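Local coordinates for protein putative solute-binding component of ABC transporter (PDB 4YS6) that binds beta-D-glucopyranose in the crystal and probably delivers sugars to the membrane components of an ABC transporter, at residues A[227-232]-A[254-259]; A[203-208]-A[222-227]; A[337-340]-A[346-349]; A[79-84]-A[96-101]; A[108-113]-A[128-133]. One frame throughout, in Å; residues are numbered along the deposited sequence.

Interaction 1. Residues A[227-232]-A[254-259]; sequences AIIASY and TNALTA
Ile229 reaches from one helix to the backbone of another, meeting Ala256 and Leu257 where helix 218-232 runs beside helix 247-260. Its CB lies on the side of its helix that faces the partner and starts the branch toward it. CG1 carries the branch on: it stands anti to the carbonyl carbon (chi1 -65°) and comes only within loose range of Leu257, with CD2 of that residue 4.4 Å from CG1 of Ile229. The terminal methyl does the touching. CD1 of Ile229 lies 3.5 Å from the carbonyl O of Ala256 and 4.0 Å from the backbone N of Leu257, so it rests on the peptide link between them. Two methyls complete its surroundings here, CB of Ala256 and CD2 of Leu257, each 4.0 Å from CD1 of Ile229. A long branched residue suits the place because it spans the gap between backbones, 7.7 Å between CA of Ile229 and CA of Leu257; alanine suits the facing position because its small methyl lets the helices approach closely. Ala256 also packs on Gln222, Met225 and Asp226, about one and two turns before Ile229 on helix 218-232, while Leu257 leans on Trp265 and Pro266. The two helices lead into strands 241-244 and 267-268, neighbours in the parallel sheet of this lobe, and Ile229 continues the row of helix 218-232 residues that pack on Ala256.

Interaction 2. Residues A[203-208]-A[222-227]; sequences SGSVAF and QNRMDA
An ST turn begun by Ser203, in the loop that follows strand 199-200 of the parallel sheet, brings Ser205 against the end of the Arg224 side chain from helix 218-232. In this turn OG of Ser203 accepts a hydrogen bond from the backbone N of Ser205 at 3.2 Å, with a fairly straight N-H...O angle of 165°. Serine suits the position because its short hydroxyl can fold back on its own backbone and still serve another group: the same OG is hydrogen-bonded to Glu168. Arg224 spans the distance from the helix. CG is anti to the backbone N (chi1 173°) and the chain stays extended as far as NE, a shape that carries the guanidinium well clear of the helix and up to the loop. There NH2 meets the methylene of the second serine, with CB of Ser205 3.6 Å from NH2 of Arg224 and approaching it obliquely. OG of Ser203 lies at the edge of the guanidinium, near its plane, but at 4.4 Å from NH2 of Arg224 the pair is not bonded. The firmer hold on the arginine comes from strand 165-170, where NH1 is hydrogen-bonded to the carbonyl O of Ile169 and the charged group makes a cation-pi contact with Phe170. Arginine thus fits this partly exposed seam, with aliphatic length to cross it and several N-H groups to spend at its far end. One water also joins the two sides, 2.8 Å from O of Ser205 and, by a weak bond, 3.0 Å from NH2 of Arg224.

Interaction 3. Residues A[337-340]-A[346-349]; sequences VFAD and ELLI
Leu347 of helix 344-349 sets both of its methyls against Val337 and Ala339 on strand 331-339, and apolar contact carries most of the meeting. CD1 of Leu347 lies 3.7 Å from CB of Ala339, while CD2 of Leu347 comes 3.9 Å from CG1 of Val337. The forked end of leucine suits this site because its two methyls spread across two strand residues, CD1 lying on Ala339 and also near Val337, CD2 on Val337; these two, two apart in the chain, present their side chains on the same face, and the small alanine admits the leucine close to the chain. With CG anti to the carbonyl carbon (chi1 -74°), the fork is directed at the strand, and the Val337 and Leu347 side chains cross obliquely. A second kind of contact is methyl against carbonyl: CD1 of Leu347 is 3.5 Å from O of Phe338. That oxygen is also hydrogen-bonded to ND2 of Asn343, whose OD1 in turn takes the backbone N-H of Asp340. The asparagine amide therefore bridges residues 338 and 340, just ahead of helix 344-349. Around these groups, Val337 and Ala339 make backbone hydrogen bonds with Phe291 and Ser289 of the antiparallel neighbour, strand 289-291. Phe338 points the other way, onto Met288, and the short helix folds back over the face of strand 331-339 bearing Val337 and Ala339.

Interaction 4. Residues A[79-84]-A[96-101]; sequences QTQVSQ and LVIASI
Gln81 grips the chain just beyond strand 95-98 with both ends of its amide, within a beta-alpha-beta crossover in which helix 78-90 connects strands 68-73 and 95-98. The side chain leaves the helix with CG anti to the backbone N (chi1 -179°) and stays extended beyond CG, a shape that carries the amide to the backbone of residues 99 to 101. OE1 of Gln81 accepts a hydrogen bond from the backbone N of Ile101 at 3.0 Å, in the carbonyl plane and on a lone pair. NE2 of Gln81 donates to O of Ala99, also at 3.0 Å; it approaches from above that carbonyl's plane, although the oxygen lies close to the amide plane of the glutamine. Glutamine suits this buried site because it is uncharged and offers an acceptor and a donor to one peptide stretch, and the two bonds fix its flip. Farther out, within the clasped segment, O of Ser100 is hydrogen-bonded to NH1 of Arg125, a residue of the glucose pocket. Gln81 probably helps to hold this segment beside the pocket. Ile101 packs alongside the glutamine, its CD1 lying 4.0 Å from CB of Gln81.

Interaction 5. Residues A[108-113]-A[128-133]; sequences TVLAQA and MNSDAV
Helix 107-115 and the loop at residues 128-133 come so close at Leu110 and Ala132 that their CA atoms are 6.0 Å apart. The methyl of Ala132 points at the helix and rests on its backbone, with CB of Ala132 3.5 Å from O of Leu110 and 3.9 Å from CB of Leu110. Alanine suits such a close approach, since its single carbon fills the gap without pushing loop and helix apart. Beside it, Ser130 turns its hydroxyl inward to shape the loop: OG accepts a hydrogen bond from the backbone N of Ala132 at 3.0 Å with an angle of 157°, forming an ST turn. Its anti placement relative to the backbone N (chi1 174°) also puts OG of Ser130 within 4.1 Å of CB of Leu110, so this buried oxygen lies over a methylene while it is engaged by its own loop. The leucine thus meets residues 130 and 132 with the base of its side chain, while the rest reaches Ile98 and Val120 of the sheet and Ile127 earlier in the same loop. A long apolar residue fits because it spans from the loop to the sheet. Further links tie the loop down: O of Asp131 accepts a hydrogen bond from NZ of Lys114 on the same helix, and O of Ser130 is hydrogen-bonded to ND2 of Asn324. The loop joins strand 119-123 to strand 135-139, and helix 107-115 lies between it and helix 78-90, on which Val109, Gln112 and Ala113 pack.

In the fold
The contacts are spread over both lobes of the binding protein. Interactions 1 and 2 share helix 218-232 and touch: CB of Ala256 packs 3.6 Å from CG of the selenomethionine Met225, and ND2 of Asn255 probably bonds to OE1 of Gln222. Interactions 4 and 5 form a second pair, centres about 12 Å apart, joined where CD1 of Ile98 lies 3.6 Å from CD2 of Leu110. The centres of interactions 1 and 5 are about 42 Å apart, on opposite sides of the chain's centre. The bound glucose lies about 8 Å from the Ala99 side chain of interaction 4 and about 13 Å from the Val337 side chain of interaction 3.

Interaction 1. Residues A[227-232]-A[254-259]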
# COMPACT_ATOMS: atom_id res chain seq x y z
N ALA A 227 22.33 -0.44 7.60
CA ALA A 227 22.79 -0.74 8.95
C ALA A 227 22.70 -2.24 9.22
O ALA A 227 23.55 -2.82 9.88
CB ALA A 227 21.98 0.05 9.97
N ILE A 228 21.65 -2.87 8.72
CA ILE A 228 21.51 -4.31 8.87
C ILE A 228 22.62 -5.05 8.07
O ILE A 228 23.25 -5.97 8.60
CB ILE A 228 20.13 -4.75 8.44
CG1 ILE A 228 19.10 -4.26 9.47
CG2 ILE A 228 20.04 -6.28 8.35
CD1 ILE A 228 17.65 -4.54 9.09
N ILE A 229 22.88 -4.64 6.84
CA ILE A 229 23.97 -5.25 6.07
C ILE A 229 25.29 -5.16 6.83
O ILE A 229 26.00 -6.15 7.00
CB ILE A 229 24.13 -4.58 4.69
CG1 ILE A 229 22.88 -4.83 3.84
CG2 ILE A 229 25.38 -5.11 3.97
CD1 ILE A 229 22.77 -3.89 2.63
N ALA A 230 25.61 -3.96 7.30
CA ALA A 230 26.90 -3.72 7.97
C ALA A 230 27.04 -4.51 9.26
O ALA A 230 28.13 -4.94 9.61
CB ALA A 230 27.06 -2.23 8.24
N SER A 231 25.93 -4.70 9.98
CA SER A 231 25.96 -5.35 11.28
C SER A 231 25.90 -6.87 11.19
O SER A 231 26.51 -7.55 12.00
CB SER A 231 24.80 -4.85 12.14
OG SER A 231 24.84 -3.45 12.30
N TYR A 232 25.18 -7.41 10.21
CA TYR A 232 24.85 -8.83 10.20
C TYR A 232 25.18 -9.59 8.92
O TYR A 232 25.19 -10.81 8.95
CB TYR A 232 23.36 -9.00 10.50
CG TYR A 232 22.92 -8.34 11.79
CD1 TYR A 232 23.36 -8.80 13.02
CD2 TYR A 232 22.06 -7.26 11.76
CE1 TYR A 232 22.96 -8.18 14.19
CE2 TYR A 232 21.66 -6.63 12.93
CZ TYR A 232 22.10 -7.10 14.14
OH TYR A 232 21.69 -6.47 15.28
N THR A 254 16.70 -2.45 -2.06
CA THR A 254 17.58 -2.78 -3.18
C THR A 254 18.66 -1.73 -3.41
O THR A 254 19.80 -2.08 -3.77
CB THR A 254 16.78 -3.02 -4.49
OG1 THR A 254 16.06 -1.85 -4.85
CG2 THR A 254 15.79 -4.12 -4.31
N ASN A 255 18.39 -0.45 -3.14
CA ASN A 255 19.44 0.57 -3.17
C ASN A 255 20.58 0.22 -2.20
O ASN A 255 21.75 0.33 -2.55
CB ASN A 255 18.91 1.95 -2.81
CG ASN A 255 18.07 2.58 -3.91
OD1 ASN A 255 18.06 2.15 -5.06
ND2 ASN A 255 17.37 3.64 -3.55
N ALA A 256 20.23 -0.20 -0.99
CA ALA A 256 21.25 -0.55 0.00
C ALA A 256 22.00 -1.80 -0.38
O ALA A 256 23.21 -1.87 -0.20
CB ALA A 256 20.62 -0.73 1.36
N LEU A 257 21.28 -2.80 -0.88
CA LEU A 257 21.93 -4.05 -1.26
C LEU A 257 22.90 -3.79 -2.39
O LEU A 257 24.01 -4.31 -2.39
CB LEU A 257 20.90 -5.12 -1.66
CG LEU A 257 19.98 -5.65 -0.58
CD1 LEU A 257 18.87 -6.49 -1.28
CD2 LEU A 257 20.73 -6.49 0.41
N THR A 258 22.50 -2.96 -3.36
CA THR A 258 23.39 -2.61 -4.46
C THR A 258 24.66 -1.95 -3.95
O THR A 258 25.78 -2.27 -4.38
CB THR A 258 22.67 -1.68 -5.47
OG1 THR A 258 21.66 -2.45 -6.12
CG2 THR A 258 23.61 -1.14 -6.52
N ALA A 259 24.48 -1.03 -3.01
CA ALA A 259 25.60 -0.24 -2.50
C ALA A 259 26.59 -1.07 -1.69
O ALA A 259 27.79 -0.89 -1.81
CB ALA A 259 25.08 0.91 -1.65

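Interaction 2. Residues A[203-208]-A[222-227]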
# COMPACT_ATOMS: atom_id res chain seq x y z
N SER A 203 18.79 -9.76 12.43
CA SER A 203 18.63 -8.49 13.15
C SER A 203 17.76 -8.61 14.40
O SER A 203 17.77 -7.71 15.27
CB SER A 203 18.03 -7.43 12.24
OG SER A 203 16.66 -7.68 12.01
N GLY A 204 16.99 -9.68 14.48
CA GLY A 204 16.03 -9.88 15.56
C GLY A 204 14.74 -9.07 15.45
O GLY A 204 13.87 -9.18 16.31
N SER A 205 14.60 -8.27 14.40
CA SER A 205 13.41 -7.45 14.22
C SER A 205 12.35 -8.19 13.45
O SER A 205 12.46 -8.36 12.23
CB SER A 205 13.76 -6.15 13.52
OG SER A 205 14.67 -5.44 14.33
N VAL A 206 11.33 -8.63 14.17
CA VAL A 206 10.23 -9.39 13.58
C VAL A 206 8.89 -8.73 13.85
O VAL A 206 8.02 -8.68 12.97
CB VAL A 206 10.21 -10.81 14.12
CG1 VAL A 206 9.02 -11.60 13.56
CG2 VAL A 206 11.52 -11.54 13.82
N ALA A 207 8.72 -8.24 15.07
CA ALA A 207 7.48 -7.58 15.48
C ALA A 207 7.15 -6.38 14.61
O ALA A 207 8.04 -5.68 14.13
CB ALA A 207 7.57 -7.15 16.92
N PHE A 208 5.85 -6.15 14.40
CA PHE A 208 5.38 -5.08 13.52
C PHE A 208 6.05 -3.76 13.85
O PHE A 208 6.53 -3.07 12.95
CB PHE A 208 3.86 -4.93 13.63
CG PHE A 208 3.29 -3.83 12.77
CD1 PHE A 208 3.05 -4.03 11.43
CD2 PHE A 208 2.99 -2.59 13.31
CE1 PHE A 208 2.53 -3.04 10.64
CE2 PHE A 208 2.46 -1.58 12.52
CZ PHE A 208 2.24 -1.80 11.19
N GLN A 222 16.20 2.37 3.15
CA GLN A 222 17.58 2.23 2.70
C GLN A 222 18.56 2.35 3.87
O GLN A 222 19.50 1.57 3.99
CB GLN A 222 17.88 3.27 1.63
CG GLN A 222 19.24 3.13 1.03
CD GLN A 222 19.43 4.05 -0.15
OE1 GLN A 222 18.46 4.59 -0.69
NE2 GLN A 222 20.67 4.20 -0.58
N ASN A 223 18.35 3.33 4.74
CA ASN A 223 19.23 3.57 5.87
C ASN A 223 19.20 2.38 6.85
O ASN A 223 20.24 1.95 7.36
CB ASN A 223 18.85 4.87 6.58
CG ASN A 223 19.30 6.10 5.81
OD1 ASN A 223 20.22 6.03 5.00
ND2 ASN A 223 18.66 7.24 6.08
N ARG A 224 18.02 1.83 7.09
CA ARG A 224 17.91 0.68 7.97
C ARG A 224 18.56 -0.56 7.33
O ARG A 224 19.30 -1.28 8.00
CB ARG A 224 16.45 0.42 8.34
CG ARG A 224 16.22 -0.87 9.13
CD ARG A 224 14.79 -1.03 9.68
NE ARG A 224 14.70 -2.37 10.23
CZ ARG A 224 13.93 -3.35 9.75
NH1 ARG A 224 13.02 -3.12 8.82
NH2 ARG A 224 14.03 -4.55 10.30
N MSE A 225 18.32 -0.80 6.04
CA MSE A 225 18.94 -1.95 5.38
C MSE A 225 20.46 -1.80 5.36
O MSE A 225 21.18 -2.79 5.56
CB MSE A 225 18.38 -2.13 3.97
CG MSE A 225 18.92 -3.34 3.21
SE MSE A 225 18.12 -5.03 3.93
CE MSE A 225 19.63 -5.81 4.76
N ASP A 226 20.97 -0.58 5.16
CA ASP A 226 22.42 -0.39 5.19
C ASP A 226 23.03 -0.79 6.54
O ASP A 226 24.11 -1.41 6.60
CB ASP A 226 22.80 1.05 4.86
CG ASP A 226 24.05 1.13 4.01
OD1 ASP A 226 23.99 0.70 2.83
OD2 ASP A 226 25.09 1.60 4.52
N ALA A 227 22.33 -0.44 7.60
CA ALA A 227 22.79 -0.74 8.95
C ALA A 227 22.70 -2.24 9.22
O ALA A 227 23.55 -2.82 9.88
CB ALA A 227 21.98 0.05 9.97
O HOH W 1 13.80 -7.51 9.90

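Interaction 3. Residues A[337-340]-A[346-349]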
# COMPACT_ATOMS: atom_id res chain seq x y z
N VAL A 337 -3.03 -8.41 -8.19
CA VAL A 337 -2.55 -9.39 -9.17
C VAL A 337 -1.05 -9.56 -9.04
O VAL A 337 -0.31 -8.58 -9.03
CB VAL A 337 -2.91 -8.95 -10.62
CG1 VAL A 337 -2.38 -9.95 -11.63
CG2 VAL A 337 -4.42 -8.81 -10.76
N PHE A 338 -0.60 -10.80 -9.01
CA PHE A 338 0.83 -11.07 -8.97
C PHE A 338 1.52 -10.60 -10.25
O PHE A 338 1.08 -10.94 -11.35
CB PHE A 338 1.06 -12.57 -8.78
CG PHE A 338 2.50 -12.98 -8.79
CD1 PHE A 338 3.13 -13.32 -9.96
CD2 PHE A 338 3.21 -13.05 -7.61
CE1 PHE A 338 4.45 -13.71 -9.97
CE2 PHE A 338 4.55 -13.44 -7.62
CZ PHE A 338 5.15 -13.77 -8.81
N ALA A 339 2.60 -9.84 -10.10
CA ALA A 339 3.38 -9.39 -11.23
C ALA A 339 4.87 -9.75 -11.11
O ALA A 339 5.48 -9.64 -10.05
CB ALA A 339 3.22 -7.90 -11.39
N ASP A 340 5.46 -10.17 -12.21
CA ASP A 340 6.90 -10.28 -12.25
C ASP A 340 7.35 -9.98 -13.66
O ASP A 340 6.57 -9.53 -14.49
CB ASP A 340 7.37 -11.64 -11.76
CG ASP A 340 6.93 -12.81 -12.63
OD1 ASP A 340 6.46 -12.63 -13.78
OD2 ASP A 340 7.10 -13.94 -12.14
N GLU A 346 2.19 -7.71 -20.30
CA GLU A 346 0.75 -7.92 -20.42
C GLU A 346 -0.05 -7.17 -19.37
O GLU A 346 -1.11 -6.61 -19.67
CB GLU A 346 0.41 -9.42 -20.33
CG GLU A 346 -1.08 -9.67 -20.21
CD GLU A 346 -1.46 -11.12 -20.43
OE1 GLU A 346 -0.59 -11.91 -20.86
OE2 GLU A 346 -2.64 -11.47 -20.17
N LEU A 347 0.44 -7.14 -18.12
CA LEU A 347 -0.29 -6.51 -17.06
C LEU A 347 -0.27 -5.01 -17.10
O LEU A 347 -1.28 -4.39 -16.76
CB LEU A 347 0.25 -6.94 -15.70
CG LEU A 347 -0.08 -8.35 -15.24
CD1 LEU A 347 0.55 -8.52 -13.87
CD2 LEU A 347 -1.59 -8.61 -15.19
N LEU A 348 0.88 -4.44 -17.48
CA LEU A 348 1.10 -2.99 -17.32
C LEU A 348 1.08 -2.21 -18.63
O LEU A 348 0.65 -1.07 -18.64
CB LEU A 348 2.44 -2.74 -16.64
CG LEU A 348 2.64 -3.41 -15.29
CD1 LEU A 348 4.02 -3.09 -14.78
CD2 LEU A 348 1.60 -2.93 -14.29
N ILE A 349 1.54 -2.81 -19.71
CA ILE A 349 1.63 -2.12 -20.99
C ILE A 349 0.42 -2.43 -21.86
O ILE A 349 -0.24 -1.52 -22.35
CB ILE A 349 2.92 -2.48 -21.73
CG1 ILE A 349 4.15 -1.95 -20.96
CG2 ILE A 349 2.93 -1.93 -23.15
CD1 ILE A 349 4.28 -0.45 -20.98

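Interaction 4. Residues A[79-84]-A[96-101]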
# COMPACT_ATOMS: atom_id res chain seq x y z
N GLN A 79 -1.17 17.65 9.36
CA GLN A 79 -1.91 18.88 9.59
C GLN A 79 -2.31 19.54 8.27
O GLN A 79 -3.35 20.21 8.18
CB GLN A 79 -1.10 19.85 10.46
CG GLN A 79 -1.85 21.11 10.79
CD GLN A 79 -3.18 20.84 11.44
OE1 GLN A 79 -4.21 21.40 11.06
NE2 GLN A 79 -3.17 19.96 12.43
N THR A 80 -1.50 19.33 7.23
CA THR A 80 -1.84 19.85 5.92
C THR A 80 -3.08 19.14 5.40
O THR A 80 -3.96 19.78 4.84
CB THR A 80 -0.67 19.71 4.92
OG1 THR A 80 0.37 20.61 5.33
CG2 THR A 80 -1.12 20.06 3.49
N GLN A 81 -3.14 17.83 5.57
CA GLN A 81 -4.30 17.10 5.10
C GLN A 81 -5.55 17.52 5.86
O GLN A 81 -6.61 17.68 5.26
CB GLN A 81 -4.08 15.60 5.21
CG GLN A 81 -5.29 14.83 4.69
CD GLN A 81 -4.95 13.39 4.44
OE1 GLN A 81 -4.68 12.62 5.37
NE2 GLN A 81 -4.93 13.01 3.18
N VAL A 82 -5.43 17.72 7.17
CA VAL A 82 -6.55 18.22 7.94
C VAL A 82 -7.04 19.58 7.43
O VAL A 82 -8.25 19.79 7.24
CB VAL A 82 -6.19 18.33 9.44
CG1 VAL A 82 -7.28 19.06 10.20
CG2 VAL A 82 -5.95 16.94 10.02
N SER A 83 -6.11 20.50 7.19
CA SER A 83 -6.49 21.82 6.69
C SER A 83 -7.09 21.74 5.29
O SER A 83 -8.02 22.49 4.98
CB SER A 83 -5.28 22.74 6.70
OG SER A 83 -4.86 22.94 8.03
N GLN A 84 -6.59 20.83 4.46
CA GLN A 84 -7.14 20.68 3.12
C GLN A 84 -8.58 20.20 3.17
O GLN A 84 -9.42 20.71 2.46
CB GLN A 84 -6.29 19.73 2.29
CG GLN A 84 -4.96 20.36 1.93
CD GLN A 84 -4.04 19.43 1.19
OE1 GLN A 84 -4.14 18.20 1.29
NE2 GLN A 84 -3.09 20.02 0.45
N LEU A 96 -16.67 13.61 0.48
CA LEU A 96 -15.21 13.56 0.60
C LEU A 96 -14.69 12.16 0.33
O LEU A 96 -15.16 11.19 0.91
CB LEU A 96 -14.77 13.99 1.99
CG LEU A 96 -15.19 15.41 2.39
CD1 LEU A 96 -15.04 15.60 3.90
CD2 LEU A 96 -14.35 16.41 1.62
N VAL A 97 -13.72 12.09 -0.57
CA VAL A 97 -12.97 10.87 -0.82
C VAL A 97 -11.59 11.09 -0.24
O VAL A 97 -10.85 11.97 -0.72
CB VAL A 97 -12.87 10.57 -2.31
CG1 VAL A 97 -12.01 9.33 -2.53
CG2 VAL A 97 -14.27 10.38 -2.89
N ILE A 98 -11.22 10.32 0.79
CA ILE A 98 -10.00 10.61 1.55
C ILE A 98 -9.08 9.44 1.66
O ILE A 98 -9.46 8.39 2.17
CB ILE A 98 -10.33 11.10 2.99
CG1 ILE A 98 -11.16 12.38 2.94
CG2 ILE A 98 -9.05 11.33 3.79
CD1 ILE A 98 -11.72 12.76 4.23
N ALA A 99 -7.85 9.63 1.17
CA ALA A 99 -6.77 8.69 1.37
C ALA A 99 -5.86 9.26 2.47
O ALA A 99 -5.03 10.13 2.22
CB ALA A 99 -6.00 8.47 0.08
N SER A 100 -6.08 8.81 3.69
CA SER A 100 -5.49 9.42 4.87
C SER A 100 -4.02 9.08 5.03
O SER A 100 -3.57 7.99 4.67
CB SER A 100 -6.27 9.00 6.12
OG SER A 100 -6.18 7.62 6.31
N ILE A 101 -3.26 10.03 5.57
CA ILE A 101 -1.86 9.78 5.91
C ILE A 101 -1.81 8.92 7.15
O ILE A 101 -1.18 7.85 7.14
CB ILE A 101 -1.11 11.09 6.13
CG1 ILE A 101 -1.10 11.92 4.85
CG2 ILE A 101 0.34 10.81 6.53
CD1 ILE A 101 -0.75 13.34 5.08

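Interaction 5. Residues A[108-113]-A[128-133]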
# COMPACT_ATOMS: atom_id res chain seq x y z
N THR A 108 -11.55 14.93 14.24
CA THR A 108 -12.19 16.22 14.43
C THR A 108 -12.81 16.74 13.15
O THR A 108 -13.96 17.16 13.14
CB THR A 108 -11.18 17.25 14.98
OG1 THR A 108 -10.68 16.79 16.23
CG2 THR A 108 -11.85 18.59 15.18
N VAL A 109 -12.05 16.71 12.06
CA VAL A 109 -12.56 17.29 10.83
C VAL A 109 -13.64 16.43 10.23
O VAL A 109 -14.57 16.92 9.59
CB VAL A 109 -11.42 17.55 9.80
CG1 VAL A 109 -10.81 16.26 9.32
CG2 VAL A 109 -11.93 18.39 8.65
N LEU A 110 -13.55 15.11 10.41
CA LEU A 110 -14.63 14.28 9.89
C LEU A 110 -15.95 14.42 10.68
O LEU A 110 -17.04 14.24 10.11
CB LEU A 110 -14.19 12.83 9.84
CG LEU A 110 -13.10 12.59 8.78
CD1 LEU A 110 -12.93 11.12 8.56
CD2 LEU A 110 -13.38 13.29 7.43
N ALA A 111 -15.87 14.76 11.97
CA ALA A 111 -17.06 15.09 12.74
C ALA A 111 -17.77 16.29 12.11
O ALA A 111 -18.99 16.33 12.06
CB ALA A 111 -16.71 15.38 14.22
N GLN A 112 -17.00 17.26 11.65
CA GLN A 112 -17.54 18.45 10.97
C GLN A 112 -18.29 18.04 9.69
O GLN A 112 -19.39 18.52 9.39
CB GLN A 112 -16.40 19.42 10.64
CG GLN A 112 -16.83 20.68 9.95
CD GLN A 112 -15.66 21.59 9.63
OE1 GLN A 112 -14.54 21.37 10.11
NE2 GLN A 112 -15.91 22.60 8.82
N ALA A 113 -17.72 17.11 8.95
CA ALA A 113 -18.36 16.64 7.72
C ALA A 113 -19.66 15.92 8.04
O ALA A 113 -20.68 16.16 7.42
CB ALA A 113 -17.43 15.73 6.97
N MSE A 128 -9.79 5.44 10.86
CA MSE A 128 -9.97 4.72 12.12
C MSE A 128 -10.63 5.56 13.21
O MSE A 128 -10.48 6.79 13.25
CB MSE A 128 -8.60 4.22 12.64
CG MSE A 128 -7.72 3.49 11.68
SE MSE A 128 -8.59 1.92 10.92
CE MSE A 128 -8.52 0.77 12.50
N ASN A 129 -11.32 4.89 14.13
CA ASN A 129 -11.91 5.53 15.30
C ASN A 129 -12.76 6.74 14.98
O ASN A 129 -12.69 7.76 15.66
CB ASN A 129 -10.83 5.97 16.28
CG ASN A 129 -10.18 4.81 16.96
OD1 ASN A 129 -10.76 3.73 17.03
ND2 ASN A 129 -8.99 5.04 17.50
N SER A 130 -13.56 6.61 13.92
CA SER A 130 -14.51 7.64 13.54
C SER A 130 -15.82 7.02 13.14
O SER A 130 -15.82 6.05 12.41
CB SER A 130 -13.98 8.47 12.37
OG SER A 130 -14.98 9.37 11.91
N ASP A 131 -16.93 7.58 13.61
CA ASP A 131 -18.24 7.12 13.15
C ASP A 131 -18.73 7.87 11.90
O ASP A 131 -19.90 7.74 11.52
CB ASP A 131 -19.27 7.26 14.28
CG ASP A 131 -19.43 8.69 14.78
OD1 ASP A 131 -18.99 9.63 14.08
OD2 ASP A 131 -20.01 8.87 15.88
N ALA A 132 -17.84 8.61 11.26
CA ALA A 132 -18.19 9.42 10.11
C ALA A 132 -17.89 8.75 8.77
O ALA A 132 -18.14 9.35 7.72
CB ALA A 132 -17.45 10.77 10.17
N VAL A 133 -17.34 7.53 8.80
CA VAL A 133 -16.89 6.86 7.58
C VAL A 133 -18.04 6.04 7.01
O VAL A 133 -18.59 5.17 7.70
CB VAL A 133 -15.68 5.95 7.85
CG1 VAL A 133 -15.19 5.30 6.54
CG2 VAL A 133 -14.53 6.74 8.52